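Local coordinates for CYCLIN domain-containing protein (Chaetomium thermophilum, PDB 6Z3U) that probably acts as the cyclin H regulatory subunit of the CAK complex, in which it and MAT1 activate the kinase CDK7, at residues T91-E96 with E134-A139; A115-R120 with L140-K145. All coordinates share one frame; numbering follows the deposited sequence.

Interactions 1 and 2 lie about 9 Å apart, centre to centre, and share helix 132-146, which lends its earlier turns to interaction 1 and its later ones to interaction 2. Along the chain the segments come in the order 91-96, 115-120, 134-139, 140-145, so the two contacts interlock. Their first partners are the successive helices 83-103 and 108-124. Phe-118 joins them: from segment 115-120 it packs against Tyr-93 and Thr-94 and against the backbone of Met-135 and Leu-136. Through these contacts, helices 83-103, 108-124 and 132-146 pack against one another in the all-helical cyclin fold; the interaction 2 end also touches the kinase chain.

Interaction 1: T91-E96 with E134-A139; sequences TFYTAE and EMLLVA
The ring of Tyr-93 meets Leu-136 at its edge, where methyl CD1 lies near the ring plane, 4.2 Å from Tyr-93 CD1. The same rim has a polar neighbour from its own helix: Glu-96 OE1 sits in the ring plane, 3.4 Å from Tyr-93 CD1. One face is taken by Phe-92, whose CD2 stands 3.8 Å above the Tyr-93 plane, over the ring centre; the Phe-92 ring in turn receives Tyr-93 CE2 at its edge, in plane. The tyrosine is thus flanked by an aromatic on one face and by a methyl and a carboxylate at its rim.

Within segment 134-139 only Leu-136 touches 91-96. With CG anti to its backbone N (chi1 180°), it extends CD1 between the Tyr-93 backbone and the Glu-96 side chain. The methyl lies 3.4 Å from Tyr-93 O and 3.6 Å from Glu-96 OE1, with Glu-96 CB and CG both 3.9 Å away. Leu-136 crosses both side chains at about a right angle, a single branch entering the groove between residues one turn apart. No hydrogen bond spans the segments, so the contact is van der Waals packing, and helix backbones pass closely, with Tyr-93 CA 7.0 Å from Leu-136 CA. Tyr-93 OH is hydrogen-bonded to Arg-354 NE of helix 343-358 and, weakly, to Gln-133 OE1, one residue before the segment on the same helix as Leu-136.

This is plain helix-to-helix packing inside the cyclin fold, joining helix 83-103 to helix 132-146. Helix 108-124 lies against both, through Phe-118 on Tyr-93 and Thr-94 and through Phe-121 and Tyr-122 on Met-135. Ile-227 of helix 224-227 packs against helix 83-103, and Leu-368 of helix 368-380 touches helix 132-146 at Glu-134 and Met-135.

Interaction 2: A115-R120 with L140-K145; sequences ATFFKR and LFFGCK
Phe-117 and Phe-142 reach toward each other from neighbouring helices and meet obliquely, CE2 of Phe-117 lying 3.8 Å from CD2 of Phe-142. The ring planes are inclined by 45° and the centroids are 5.9 Å apart, an oblique aromatic pair. The two side chains leave their helices in different rotamers. Phe-117 has CG anti to its carbonyl carbon, and its chi2 of -9° leaves the ring almost in the plane of CA, CB and CG; CD1 lies on the same side of the CB-CG bond as CA, and CD2 and CE2 face the other helix. Phe-142 instead has CG anti to the backbone N, with chi1 -157°, which brings CD2 to the CD2-CE2 side of the Phe-117 ring. The side chains cross at about a right angle.

Next along the helix, Gly-143 presents its CA, 4.2 Å from Phe-117 CE2. The same CE2 is 4.1 Å from Phe-142 O, bringing it close to the main chain as well as to the ring. At this point the helices are near each other: Phe-117 CA and Gly-143 CA are 7.4 Å apart. All three touching residues are buried, and the contact is apolar, without hydrogen bonds between the segments.

Helix 108-124 here packs on helix 132-146 within the cyclin-like region. Phe-117 also leans on Ile-179 and Val-185, and Phe-142 on Leu-175 and Cys-176 of helix 172-178. The same end of helix 132-146 borders the kinase chain: Phe-142 packs on Met-134 of the kinase chain, and Lys-145, salt-bridged to Glu-172, hydrogen-bonds the carbonyl oxygens of Asp-132 and Met-134 of that chain.

Interaction 1: T91-E96 with E134-A139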
# COMPACT_ATOMS: atom_id res chain seq x y z
N THR A 91 -25.76 0.01 -3.35
CA THR A 91 -25.51 0.72 -4.60
C THR A 91 -25.89 2.19 -4.47
O THR A 91 -25.17 3.06 -4.98
CB THR A 91 -26.30 0.06 -5.73
OG1 THR A 91 -26.02 -1.35 -5.74
CG2 THR A 91 -25.92 0.65 -7.07
N PHE A 92 -27.00 2.48 -3.80
CA PHE A 92 -27.42 3.87 -3.63
C PHE A 92 -26.40 4.65 -2.82
O PHE A 92 -26.03 5.77 -3.18
CB PHE A 92 -28.80 3.91 -2.97
CG PHE A 92 -29.21 5.28 -2.50
CD1 PHE A 92 -29.68 6.23 -3.39
CD2 PHE A 92 -29.13 5.62 -1.16
CE1 PHE A 92 -30.06 7.49 -2.96
CE2 PHE A 92 -29.50 6.88 -0.72
CZ PHE A 92 -29.97 7.81 -1.63
N TYR A 93 -25.92 4.07 -1.72
CA TYR A 93 -24.98 4.77 -0.86
C TYR A 93 -23.56 4.76 -1.41
O TYR A 93 -22.76 5.63 -1.03
CB TYR A 93 -25.00 4.15 0.54
CG TYR A 93 -26.22 4.55 1.35
CD1 TYR A 93 -26.39 5.86 1.77
CD2 TYR A 93 -27.20 3.62 1.67
CE1 TYR A 93 -27.51 6.24 2.50
CE2 TYR A 93 -28.32 3.99 2.40
CZ TYR A 93 -28.47 5.30 2.81
OH TYR A 93 -29.57 5.68 3.54
N THR A 94 -23.23 3.82 -2.30
CA THR A 94 -21.95 3.91 -3.00
C THR A 94 -21.93 5.10 -3.94
O THR A 94 -20.89 5.75 -4.11
CB THR A 94 -21.68 2.61 -3.77
OG1 THR A 94 -21.77 1.49 -2.88
CG2 THR A 94 -20.30 2.64 -4.41
N ALA A 95 -23.07 5.40 -4.58
CA ALA A 95 -23.14 6.59 -5.42
C ALA A 95 -23.10 7.86 -4.58
O ALA A 95 -22.47 8.85 -4.98
CB ALA A 95 -24.42 6.55 -6.27
N GLU A 96 -23.77 7.85 -3.43
CA GLU A 96 -23.70 9.00 -2.53
C GLU A 96 -22.29 9.19 -2.00
O GLU A 96 -21.83 10.33 -1.84
CB GLU A 96 -24.70 8.83 -1.38
CG GLU A 96 -24.83 10.05 -0.48
CD GLU A 96 -25.97 9.92 0.51
OE1 GLU A 96 -25.82 9.18 1.50
OE2 GLU A 96 -27.02 10.56 0.30
N GLU A 134 -23.49 5.91 8.14
CA GLU A 134 -22.26 6.21 8.86
C GLU A 134 -21.04 5.56 8.20
O GLU A 134 -20.01 6.22 8.01
CB GLU A 134 -22.37 5.75 10.31
CG GLU A 134 -23.50 6.43 11.10
CD GLU A 134 -23.30 7.93 11.23
OE1 GLU A 134 -23.82 8.68 10.38
OE2 GLU A 134 -22.60 8.35 12.18
N MET A 135 -21.14 4.28 7.86
CA MET A 135 -20.03 3.60 7.20
C MET A 135 -19.61 4.31 5.91
O MET A 135 -18.47 4.16 5.47
CB MET A 135 -20.40 2.15 6.89
CG MET A 135 -20.62 1.28 8.12
SD MET A 135 -19.17 1.11 9.18
CE MET A 135 -19.48 2.41 10.37
N LEU A 136 -20.52 5.08 5.30
CA LEU A 136 -20.16 5.85 4.12
C LEU A 136 -19.03 6.82 4.43
O LEU A 136 -18.03 6.89 3.70
CB LEU A 136 -21.39 6.59 3.59
CG LEU A 136 -21.24 7.47 2.35
CD1 LEU A 136 -22.60 7.65 1.69
CD2 LEU A 136 -20.64 8.83 2.69
N LEU A 137 -19.17 7.58 5.52
CA LEU A 137 -18.12 8.52 5.90
C LEU A 137 -16.85 7.79 6.34
O LEU A 137 -15.74 8.26 6.07
CB LEU A 137 -18.63 9.43 7.02
CG LEU A 137 -19.48 10.62 6.56
CD1 LEU A 137 -20.23 11.23 7.73
CD2 LEU A 137 -18.60 11.65 5.89
N VAL A 138 -17.00 6.66 7.03
CA VAL A 138 -15.84 5.92 7.50
C VAL A 138 -15.01 5.42 6.32
O VAL A 138 -13.78 5.47 6.34
CB VAL A 138 -16.28 4.75 8.41
CG1 VAL A 138 -15.08 3.93 8.84
CG2 VAL A 138 -17.04 5.28 9.62
N ALA A 139 -15.68 4.93 5.27
CA ALA A 139 -14.96 4.42 4.11
C ALA A 139 -14.17 5.52 3.41
O ALA A 139 -13.11 5.26 2.84
CB ALA A 139 -15.93 3.77 3.13

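Interaction 2: A115-R120 with L140-K145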
# COMPACT_ATOMS: atom_id res chain seq x y z
N ALA A 115 -14.82 3.72 -1.96
CA ALA A 115 -15.98 2.99 -2.46
C ALA A 115 -15.78 1.49 -2.36
O ALA A 115 -16.69 0.75 -1.95
CB ALA A 115 -16.27 3.40 -3.90
N THR A 116 -14.59 1.00 -2.71
CA THR A 116 -14.32 -0.43 -2.65
C THR A 116 -14.37 -0.95 -1.22
O THR A 116 -14.94 -2.02 -0.96
CB THR A 116 -12.96 -0.74 -3.29
OG1 THR A 116 -12.97 -0.31 -4.66
CG2 THR A 116 -12.68 -2.23 -3.23
N PHE A 117 -13.79 -0.21 -0.28
CA PHE A 117 -13.92 -0.57 1.13
C PHE A 117 -15.39 -0.66 1.54
O PHE A 117 -15.78 -1.55 2.30
CB PHE A 117 -13.19 0.43 2.02
CG PHE A 117 -11.69 0.34 1.96
CD1 PHE A 117 -11.05 -0.70 1.31
CD2 PHE A 117 -10.91 1.31 2.58
CE1 PHE A 117 -9.67 -0.78 1.27
CE2 PHE A 117 -9.53 1.24 2.54
CZ PHE A 117 -8.91 0.19 1.88
N PHE A 118 -16.21 0.27 1.04
CA PHE A 118 -17.63 0.25 1.37
C PHE A 118 -18.29 -1.01 0.84
O PHE A 118 -19.03 -1.70 1.56
CB PHE A 118 -18.30 1.51 0.83
CG PHE A 118 -19.74 1.66 1.24
CD1 PHE A 118 -20.08 2.23 2.45
CD2 PHE A 118 -20.76 1.25 0.39
CE1 PHE A 118 -21.40 2.36 2.83
CE2 PHE A 118 -22.08 1.39 0.76
CZ PHE A 118 -22.40 1.95 1.98
N LYS A 119 -18.03 -1.34 -0.43
CA LYS A 119 -18.63 -2.54 -1.01
C LYS A 119 -18.11 -3.80 -0.33
O LYS A 119 -18.87 -4.75 -0.09
CB LYS A 119 -18.33 -2.61 -2.51
CG LYS A 119 -18.97 -1.52 -3.34
CD LYS A 119 -18.62 -1.68 -4.82
CE LYS A 119 -19.71 -2.42 -5.59
NZ LYS A 119 -21.06 -1.82 -5.43
N ARG A 120 -16.82 -3.82 0.01
CA ARG A 120 -16.26 -4.99 0.68
C ARG A 120 -16.79 -5.12 2.10
O ARG A 120 -16.98 -6.24 2.59
CB ARG A 120 -14.74 -4.89 0.69
CG ARG A 120 -14.09 -5.06 -0.67
CD ARG A 120 -12.58 -4.96 -0.55
NE ARG A 120 -11.91 -5.10 -1.84
CZ ARG A 120 -10.59 -5.11 -1.99
NH1 ARG A 120 -9.80 -4.98 -0.93
NH2 ARG A 120 -10.06 -5.24 -3.19
N LEU A 140 -14.68 6.76 3.43
CA LEU A 140 -13.94 7.87 2.86
C LEU A 140 -12.75 8.25 3.73
O LEU A 140 -11.66 8.52 3.23
CB LEU A 140 -14.86 9.07 2.66
CG LEU A 140 -15.73 9.06 1.40
CD1 LEU A 140 -16.87 10.06 1.52
CD2 LEU A 140 -14.90 9.35 0.17
N PHE A 141 -12.95 8.28 5.05
CA PHE A 141 -11.86 8.64 5.95
C PHE A 141 -10.75 7.59 5.93
O PHE A 141 -9.57 7.92 5.86
CB PHE A 141 -12.39 8.82 7.37
CG PHE A 141 -11.35 9.25 8.36
CD1 PHE A 141 -10.80 10.52 8.30
CD2 PHE A 141 -10.92 8.39 9.35
CE1 PHE A 141 -9.85 10.93 9.21
CE2 PHE A 141 -9.96 8.79 10.27
CZ PHE A 141 -9.43 10.06 10.20
N PHE A 142 -11.13 6.31 6.00
CA PHE A 142 -10.13 5.25 5.96
C PHE A 142 -9.53 5.10 4.56
O PHE A 142 -8.37 4.69 4.42
CB PHE A 142 -10.75 3.93 6.42
CG PHE A 142 -9.76 2.93 6.93
CD1 PHE A 142 -9.00 3.21 8.06
CD2 PHE A 142 -9.59 1.71 6.30
CE1 PHE A 142 -8.09 2.29 8.54
CE2 PHE A 142 -8.68 0.79 6.78
CZ PHE A 142 -7.93 1.08 7.90
N GLY A 143 -10.29 5.44 3.52
CA GLY A 143 -9.74 5.42 2.17
C GLY A 143 -8.61 6.41 2.00
O GLY A 143 -7.63 6.13 1.30
N CYS A 144 -8.73 7.58 2.62
CA CYS A 144 -7.62 8.54 2.60
C CYS A 144 -6.36 7.91 3.18
O CYS A 144 -5.30 7.91 2.55
CB CYS A 144 -8.01 9.79 3.39
SG CYS A 144 -9.24 10.85 2.61
N LYS A 145 -6.47 7.37 4.40
CA LYS A 145 -5.31 6.77 5.05
C LYS A 145 -4.70 5.68 4.18
O LYS A 145 -3.47 5.62 4.00
CB LYS A 145 -5.72 6.21 6.41
CG LYS A 145 -6.20 7.27 7.40
CD LYS A 145 -6.48 6.66 8.76
CE LYS A 145 -6.62 7.74 9.83
NZ LYS A 145 -6.94 7.17 11.17